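Local coordinates for nitrogenase molybdenum-iron protein beta chain (Clostridium pasteurianum, PDB 4WES) that forms, with the alpha chain, the nitrogenase component that reduces dinitrogen to ammonia and holds an [8Fe-7S] cluster shared between the two chains, at residues Asn18-Cys23 against Gly372-Val377; Gly319-Ile324 against Val341-Pro346; Ile390-Gly395 against Gly410-Asp415. One frame throughout, in Å; residues are numbered along the deposited sequence.

How the interactions relate
All three contacts are buried, and each lies where strands of the five-stranded parallel sheet end at their C-terminal edge. Interaction 2 sits within one beta-alpha-beta unit, and no other protein chain touches its segments; it is rich in hydroxyl, carboxylate and water bonds. Interaction 3 joins strand 388-391 to the loop after edge strand 406-408 through direct polar bonds, and both the alpha chain and the second beta subunit reach it. Interaction 1, beside the alpha chain, relies on backbone and water bonds where the N-terminal region meets helix 374-383. The contacts also touch: Phe374 reaches Asn392, Val377 meets Val342, and Glu323 approaches Gly410.

Interaction 1 (Asn18-Cys23 against Gly372-Val377); sequences NPAKTC and GDFFDV. With CLF (Fe(8)-S(7) cluster), chain H.
Phe374 meets the chain at Asn18 through both its backbone and its ring. Its N-H donates to Asn18 O at 2.9 Å (159° at the hydrogen). The same oxygen and Pro19 O lie at the ring's edge near its plane, with Asn18 O 3.4 Å from Phe374 CD2. An aromatic suits this place because its C-H rim is weakly positive. With CG beside the backbone N (chi1 -78°), the ring extends along the incoming chain until CE2 comes within 4.3 Å of Ala20 CB; this methyl lies 3.7 Å from Gly372 O, where a small side chain fits.

Around this tight centre, water fills the joints. One molecule links Ala20 N to Gly372 O, 2.7 Å from the latter; another accepts from Asn18 ND2 and bonds weakly to Phe374 O. Asn18 OD1 turns to Val105 of the alpha chain. Past Ala20 the loop runs away from the start of helix 374-383, and Cys23 SG binds iron FE7 of the P-cluster at 2.3 Å.

Asp373, N-cap of helix 374-383, forms a capping box with Asp376: Asp376 N donates to Asp373 OD1 at 2.9 Å and Asp373 N to Asp376 OD2 at 3.0 Å. Asp373 OD2 makes salt bridges to Arg16 and Arg12. Such a capped start, offering a first-turn N-H to an incoming carbonyl, suggests that the loop to Cys23 is held here mainly through its backbone.

Interaction 2 (Gly319-Ile324 against Val341-Pro346); sequences GDPDEI and VVTGTP
Thr343 OG1 gives its hydrogen to Gly319 O at 2.7 Å, approaching in the plane of that carbonyl. The hydroxyl is anti to the backbone N (chi1 -177°), directing it across the contact. It also accepts twice: Thr345 N donates to Thr343 OG1 at 3.1 Å, closing an ST turn, and a water donates from 3.2 Å. Threonine suits the spot because one oxygen serves as donor and acceptor at the end of a strand, while the rest of its side chain packs on Phe350. Gly319 N in turn donates to Val342 O at 3.1 Å, so both backbone polar atoms of Gly319 are paired.

These bonds tie together the beta-alpha-beta unit of strand 314-318, helix 321-333 and strand 337-343, where the turn into the helix passes the end of the parallel strand. Asp320 N donates almost straight (177°) to Glu323 OE2, 2.8 Å away; this oxygen lies close to Gly319, which has no side chain. Glu323 OE1 pairs with Lys424.

The water that reaches Thr343 also bonds Asp320 OD1 at 2.7 Å and Thr345 OG1, while Asp320 OD2 is bonded to His146 and Thr345 OG1 to Ser145. Pro321, which lacks an N-H and so suits the helix's first turn, crosses Thr345 at about a right angle, its CG 3.6 Å from Thr345 CB. The Ile324 and Val341 side chains run alongside in opposing senses, CG2 and CG1 3.7 Å apart.

Interaction 3 (Ile390-Gly395 against Gly410-Asp415); sequences ISNTYG and GFPIMD
Thr393 and Asp415 reach toward each other, the threonine hydroxyl standing above the carboxylate plane, 64° out of it, as Thr393 OG1 donates to Asp415 OD1 at 2.8 Å. Its torsion (chi1 -69°) turns OG1 to the 413-415 backbone, where it accepts from Met414 N, 2.9 Å away; threonine thus gives and takes with one oxygen while its methyl CG2 rests 3.6 Å from Asp415 CG. Lys396 and Arg408 hold the other oxygen, OD2.

The Asn392 side chain runs alongside the Pro412 ring in the same sense, ND2 3.5 Å from CD. Asparagine serves at both ends: ND2 donates to Phe411 O, 3.0 Å away in the amide plane, though from above the carbonyl plane, and OD1 accepts from Tyr394 N at 2.9 Å, an Asx turn bending the chain out of strand 388-391 of the parallel sheet. The loop following edge strand 406-408 carries a cis peptide before Pro412, whose carbonyl oxygen accepts from Thr393 N at 3.1 Å.

Met414's flexible end bends to bring CE 3.5 Å from Tyr394 OH, oblique to the ring. That ring stacks on Trp84 of the alpha chain, whose backbone O bonds the hydroxyl, and Val456 of the second beta subunit packs against Met414.

Interaction 1 (Asn18-Cys23 against Gly372-Val377)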
# COMPACT_ATOMS: atom_id res chain seq x y z
N ASN B 18 -12.42 -23.13 -7.02
CA ASN B 18 -11.57 -21.97 -6.75
C ASN B 18 -10.12 -22.40 -6.48
O ASN B 18 -9.57 -22.22 -5.39
CB ASN B 18 -12.12 -21.12 -5.62
CG ASN B 18 -13.46 -20.49 -5.96
OD1 ASN B 18 -14.00 -20.69 -7.04
ND2 ASN B 18 -13.99 -19.73 -5.01
N PRO B 19 -9.48 -23.02 -7.48
CA PRO B 19 -8.21 -23.71 -7.27
C PRO B 19 -7.03 -22.79 -6.92
O PRO B 19 -6.94 -21.66 -7.39
CB PRO B 19 -7.99 -24.43 -8.59
CG PRO B 19 -8.63 -23.54 -9.60
CD PRO B 19 -9.91 -23.11 -8.89
N ALA B 20 -6.09 -23.37 -6.18
CA ALA B 20 -4.84 -22.74 -5.79
C ALA B 20 -3.68 -23.23 -6.68
O ALA B 20 -2.57 -23.50 -6.21
CB ALA B 20 -4.56 -22.94 -4.33
N LYS B 21 -3.96 -23.32 -7.98
CA LYS B 21 -2.99 -23.71 -9.00
C LYS B 21 -3.64 -23.46 -10.35
O LYS B 21 -4.87 -23.30 -10.44
CB LYS B 21 -2.65 -25.22 -8.92
CG LYS B 21 -3.85 -26.14 -9.07
CD LYS B 21 -3.50 -27.56 -9.44
CE LYS B 21 -4.77 -28.41 -9.54
NZ LYS B 21 -4.51 -29.80 -9.99
N THR B 22 -2.82 -23.47 -11.40
CA THR B 22 -3.34 -23.67 -12.73
C THR B 22 -2.50 -24.78 -13.42
O THR B 22 -1.76 -25.46 -12.72
CB THR B 22 -3.44 -22.35 -13.52
OG1 THR B 22 -4.16 -22.64 -14.72
CG2 THR B 22 -2.10 -21.70 -13.81
N CYS B 23 -2.71 -25.00 -14.70
CA CYS B 23 -2.08 -26.16 -15.35
C CYS B 23 -0.67 -25.89 -15.84
O CYS B 23 -0.22 -24.75 -16.02
CB CYS B 23 -2.96 -26.70 -16.49
SG CYS B 23 -3.44 -25.51 -17.77
N GLY B 372 -5.19 -28.28 -1.53
CA GLY B 372 -6.35 -27.52 -1.02
C GLY B 372 -6.64 -26.37 -1.98
O GLY B 372 -5.88 -26.09 -2.90
N ASP B 373 -7.78 -25.72 -1.73
CA ASP B 373 -8.19 -24.63 -2.61
C ASP B 373 -8.71 -23.43 -1.82
O ASP B 373 -8.71 -23.43 -0.58
CB ASP B 373 -9.17 -25.15 -3.68
CG ASP B 373 -10.40 -25.82 -3.10
OD1 ASP B 373 -10.94 -25.33 -2.09
OD2 ASP B 373 -10.85 -26.82 -3.71
N PHE B 374 -9.06 -22.35 -2.52
CA PHE B 374 -9.53 -21.14 -1.86
C PHE B 374 -10.87 -21.34 -1.16
O PHE B 374 -11.21 -20.57 -0.28
CB PHE B 374 -9.65 -19.98 -2.85
CG PHE B 374 -8.36 -19.29 -3.24
CD1 PHE B 374 -7.91 -18.20 -2.54
CD2 PHE B 374 -7.58 -19.74 -4.29
CE1 PHE B 374 -6.77 -17.53 -2.89
CE2 PHE B 374 -6.41 -19.09 -4.65
CZ PHE B 374 -6.01 -17.99 -3.93
N PHE B 375 -11.65 -22.33 -1.59
CA PHE B 375 -12.90 -22.64 -0.88
C PHE B 375 -12.60 -23.24 0.48
O PHE B 375 -13.20 -22.82 1.49
CB PHE B 375 -13.76 -23.55 -1.78
CG PHE B 375 -15.18 -23.74 -1.32
CD1 PHE B 375 -16.21 -23.00 -1.85
CD2 PHE B 375 -15.50 -24.71 -0.39
CE1 PHE B 375 -17.52 -23.20 -1.47
CE2 PHE B 375 -16.81 -24.90 -0.00
CZ PHE B 375 -17.83 -24.17 -0.56
N ASP B 376 -11.66 -24.18 0.52
CA ASP B 376 -11.22 -24.72 1.82
C ASP B 376 -10.81 -23.62 2.78
O ASP B 376 -11.25 -23.57 3.93
CB ASP B 376 -10.00 -25.62 1.64
CG ASP B 376 -10.29 -26.96 0.96
OD1 ASP B 376 -11.31 -27.61 1.30
OD2 ASP B 376 -9.42 -27.38 0.16
N VAL B 377 -9.92 -22.71 2.33
CA VAL B 377 -9.38 -21.76 3.26
C VAL B 377 -10.48 -20.84 3.76
O VAL B 377 -10.49 -20.43 4.92
CB VAL B 377 -8.17 -21.02 2.69
CG1 VAL B 377 -7.67 -19.98 3.69
CG2 VAL B 377 -7.05 -22.00 2.43
FE1 CLF H . -8.67 -27.75 -24.64
FE2 CLF H . -7.33 -25.75 -23.98
FE3 CLF H . -9.96 -25.28 -24.68
FE4 CLF H . -9.26 -26.54 -22.38
S1 CLF H . -7.30 -27.86 -22.69
S2A CLF H . -8.24 -25.96 -26.08
S4A CLF H . -8.84 -24.37 -22.91
S3A CLF H . -10.84 -27.30 -23.90
FE5 CLF H . -7.42 -26.58 -19.47
FE6 CLF H . -5.04 -29.18 -20.27
FE7 CLF H . -4.68 -26.59 -19.42
FE8 CLF H . -5.43 -26.58 -22.00
S2B CLF H . -6.15 -28.14 -18.56
S3B CLF H . -3.59 -27.63 -21.18
S4B CLF H . -6.04 -25.01 -20.41
O HOH W 1 -12.97 -18.86 -2.28
O HOH W 2 -6.36 -26.20 -5.60

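Interaction 2 (Gly319-Ile324 against Val341-Pro346)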
# COMPACT_ATOMS: atom_id res chain seq x y z
N GLY B 319 -0.63 -20.41 -2.13
CA GLY B 319 0.17 -20.20 -3.33
C GLY B 319 0.99 -21.38 -3.73
O GLY B 319 0.62 -22.53 -3.46
N ASP B 320 2.09 -21.11 -4.41
CA ASP B 320 2.91 -22.14 -4.99
C ASP B 320 3.91 -22.64 -3.95
O ASP B 320 4.31 -21.91 -3.03
CB ASP B 320 3.59 -21.58 -6.24
CG ASP B 320 2.63 -21.22 -7.32
OD1 ASP B 320 1.51 -21.79 -7.35
OD2 ASP B 320 2.98 -20.39 -8.20
N PRO B 321 4.36 -23.91 -4.05
CA PRO B 321 4.99 -24.51 -2.88
C PRO B 321 6.31 -23.88 -2.49
O PRO B 321 6.56 -23.66 -1.30
CB PRO B 321 5.17 -25.99 -3.26
CG PRO B 321 4.36 -26.23 -4.44
CD PRO B 321 4.00 -24.90 -5.07
N ASP B 322 7.19 -23.59 -3.46
CA ASP B 322 8.51 -23.07 -3.09
C ASP B 322 8.38 -21.73 -2.35
O ASP B 322 8.99 -21.51 -1.31
CB ASP B 322 9.41 -22.90 -4.31
CG ASP B 322 9.68 -24.20 -5.08
OD1 ASP B 322 9.88 -25.25 -4.42
OD2 ASP B 322 9.70 -24.13 -6.34
N GLU B 323 7.59 -20.83 -2.94
CA GLU B 323 7.41 -19.50 -2.38
C GLU B 323 6.69 -19.53 -1.04
O GLU B 323 7.02 -18.77 -0.13
CB GLU B 323 6.61 -18.60 -3.40
CG GLU B 323 5.15 -19.02 -3.62
CD GLU B 323 4.29 -18.26 -4.68
OE1 GLU B 323 4.96 -17.42 -5.39
OE2 GLU B 323 2.93 -18.43 -4.69
N ILE B 324 5.71 -20.42 -0.90
CA ILE B 324 4.93 -20.47 0.34
C ILE B 324 5.71 -21.15 1.48
O ILE B 324 5.57 -20.77 2.62
CB ILE B 324 3.54 -21.09 0.11
CG1 ILE B 324 2.70 -20.23 -0.82
CG2 ILE B 324 2.81 -21.34 1.42
CD1 ILE B 324 2.37 -18.83 -0.28
N VAL B 341 -2.30 -22.76 5.69
CA VAL B 341 -1.19 -22.77 4.72
C VAL B 341 -1.53 -23.79 3.64
O VAL B 341 -1.57 -24.99 3.92
CB VAL B 341 0.15 -23.10 5.38
CG1 VAL B 341 1.27 -22.79 4.41
CG2 VAL B 341 0.36 -22.34 6.68
N VAL B 342 -1.77 -23.31 2.41
CA VAL B 342 -2.28 -24.16 1.34
C VAL B 342 -1.55 -23.97 0.04
O VAL B 342 -1.24 -22.83 -0.35
CB VAL B 342 -3.80 -23.90 1.15
CG1 VAL B 342 -4.35 -24.58 -0.09
CG2 VAL B 342 -4.55 -24.35 2.38
N THR B 343 -1.30 -25.08 -0.65
CA THR B 343 -0.92 -25.02 -2.05
C THR B 343 -1.84 -25.93 -2.86
O THR B 343 -2.25 -26.99 -2.35
CB THR B 343 0.55 -25.42 -2.28
OG1 THR B 343 0.86 -25.26 -3.68
CG2 THR B 343 0.87 -26.81 -1.88
N GLY B 344 -2.10 -25.56 -4.09
CA GLY B 344 -2.78 -26.45 -5.02
C GLY B 344 -1.87 -27.44 -5.70
O GLY B 344 -2.34 -28.38 -6.34
N THR B 345 -0.56 -27.24 -5.61
CA THR B 345 0.40 -28.10 -6.31
C THR B 345 0.62 -29.36 -5.46
O THR B 345 0.92 -29.28 -4.29
CB THR B 345 1.70 -27.36 -6.52
OG1 THR B 345 1.49 -26.26 -7.43
CG2 THR B 345 2.75 -28.25 -7.14
N PRO B 346 0.52 -30.56 -6.09
CA PRO B 346 0.71 -31.78 -5.33
C PRO B 346 2.17 -31.98 -4.92
O PRO B 346 3.08 -31.42 -5.52
CB PRO B 346 0.27 -32.86 -6.30
CG PRO B 346 0.40 -32.28 -7.63
CD PRO B 346 0.11 -30.81 -7.47
O HOH W 3 0.16 -24.04 -6.58

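Interaction 3 (Ile390-Gly395 against Gly410-Asp415)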
# COMPACT_ATOMS: atom_id res chain seq x y z
N ILE B 390 -2.52 -13.67 2.61
CA ILE B 390 -1.49 -13.51 1.59
C ILE B 390 -1.73 -14.52 0.48
O ILE B 390 -1.73 -15.73 0.73
CB ILE B 390 -0.06 -13.67 2.16
CG1 ILE B 390 0.16 -12.79 3.39
CG2 ILE B 390 0.95 -13.38 1.07
CD1 ILE B 390 1.52 -12.95 4.01
N SER B 391 -2.00 -14.03 -0.73
CA SER B 391 -2.30 -14.91 -1.84
C SER B 391 -2.27 -14.13 -3.14
O SER B 391 -2.07 -12.92 -3.14
CB SER B 391 -3.71 -15.55 -1.70
OG SER B 391 -4.76 -14.61 -1.95
N ASN B 392 -2.58 -14.82 -4.24
CA ASN B 392 -2.74 -14.12 -5.51
C ASN B 392 -4.06 -13.37 -5.52
O ASN B 392 -4.79 -13.29 -4.51
CB ASN B 392 -2.60 -15.11 -6.68
CG ASN B 392 -3.77 -16.09 -6.78
OD1 ASN B 392 -4.88 -15.82 -6.34
ND2 ASN B 392 -3.51 -17.22 -7.43
N THR B 393 -4.40 -12.76 -6.67
CA THR B 393 -5.58 -11.92 -6.79
C THR B 393 -6.85 -12.54 -6.24
O THR B 393 -7.73 -11.83 -5.71
CB THR B 393 -5.75 -11.46 -8.23
OG1 THR B 393 -4.70 -10.54 -8.56
CG2 THR B 393 -7.08 -10.82 -8.55
N TYR B 394 -7.02 -13.84 -6.41
CA TYR B 394 -8.30 -14.48 -6.05
C TYR B 394 -8.58 -14.47 -4.57
O TYR B 394 -9.74 -14.63 -4.17
CB TYR B 394 -8.37 -15.89 -6.65
CG TYR B 394 -8.51 -15.83 -8.15
CD1 TYR B 394 -9.73 -15.49 -8.72
CD2 TYR B 394 -7.44 -16.09 -9.00
CE1 TYR B 394 -9.89 -15.38 -10.09
CE2 TYR B 394 -7.61 -15.99 -10.38
CZ TYR B 394 -8.81 -15.66 -10.92
OH TYR B 394 -8.97 -15.58 -12.28
N GLY B 395 -7.58 -14.19 -3.74
CA GLY B 395 -7.86 -13.99 -2.32
C GLY B 395 -8.67 -12.74 -2.02
O GLY B 395 -9.23 -12.63 -0.94
N GLY B 410 2.62 -13.77 -5.29
CA GLY B 410 2.62 -14.94 -6.16
C GLY B 410 1.97 -14.68 -7.49
O GLY B 410 2.23 -13.66 -8.13
N PHE B 411 1.15 -15.63 -7.96
CA PHE B 411 0.72 -15.66 -9.35
C PHE B 411 -0.66 -16.27 -9.48
O PHE B 411 -0.89 -17.33 -8.89
CB PHE B 411 1.72 -16.52 -10.16
CG PHE B 411 1.32 -16.73 -11.60
CD1 PHE B 411 1.55 -15.78 -12.54
CD2 PHE B 411 0.76 -17.92 -12.00
CE1 PHE B 411 1.17 -15.99 -13.87
CE2 PHE B 411 0.39 -18.15 -13.29
CZ PHE B 411 0.57 -17.17 -14.22
N PRO B 412 -1.54 -15.68 -10.29
CA PRO B 412 -1.39 -14.37 -10.94
C PRO B 412 -1.92 -13.23 -10.07
O PRO B 412 -2.90 -13.39 -9.36
CB PRO B 412 -2.25 -14.54 -12.20
CG PRO B 412 -3.31 -15.46 -11.80
CD PRO B 412 -2.76 -16.38 -10.74
N ILE B 413 -1.24 -12.08 -10.19
CA ILE B 413 -1.68 -10.83 -9.61
C ILE B 413 -2.08 -9.97 -10.80
O ILE B 413 -1.21 -9.53 -11.56
CB ILE B 413 -0.58 -10.14 -8.77
CG1 ILE B 413 -0.11 -11.06 -7.62
CG2 ILE B 413 -1.10 -8.83 -8.26
CD1 ILE B 413 1.14 -10.53 -6.95
N MET B 414 -3.38 -9.76 -10.97
CA MET B 414 -3.93 -9.23 -12.22
C MET B 414 -4.67 -7.90 -12.01
O MET B 414 -5.29 -7.43 -12.96
CB MET B 414 -4.90 -10.23 -12.86
CG MET B 414 -4.21 -11.55 -13.17
SD MET B 414 -5.25 -12.76 -13.98
CE MET B 414 -6.38 -13.21 -12.66
N ASP B 415 -4.56 -7.32 -10.83
CA ASP B 415 -5.42 -6.21 -10.48
C ASP B 415 -4.68 -5.01 -9.91
O ASP B 415 -5.33 -4.12 -9.39
CB ASP B 415 -6.57 -6.65 -9.56
CG ASP B 415 -6.12 -7.35 -8.28
OD1 ASP B 415 -4.94 -7.78 -8.17
OD2 ASP B 415 -6.98 -7.43 -7.37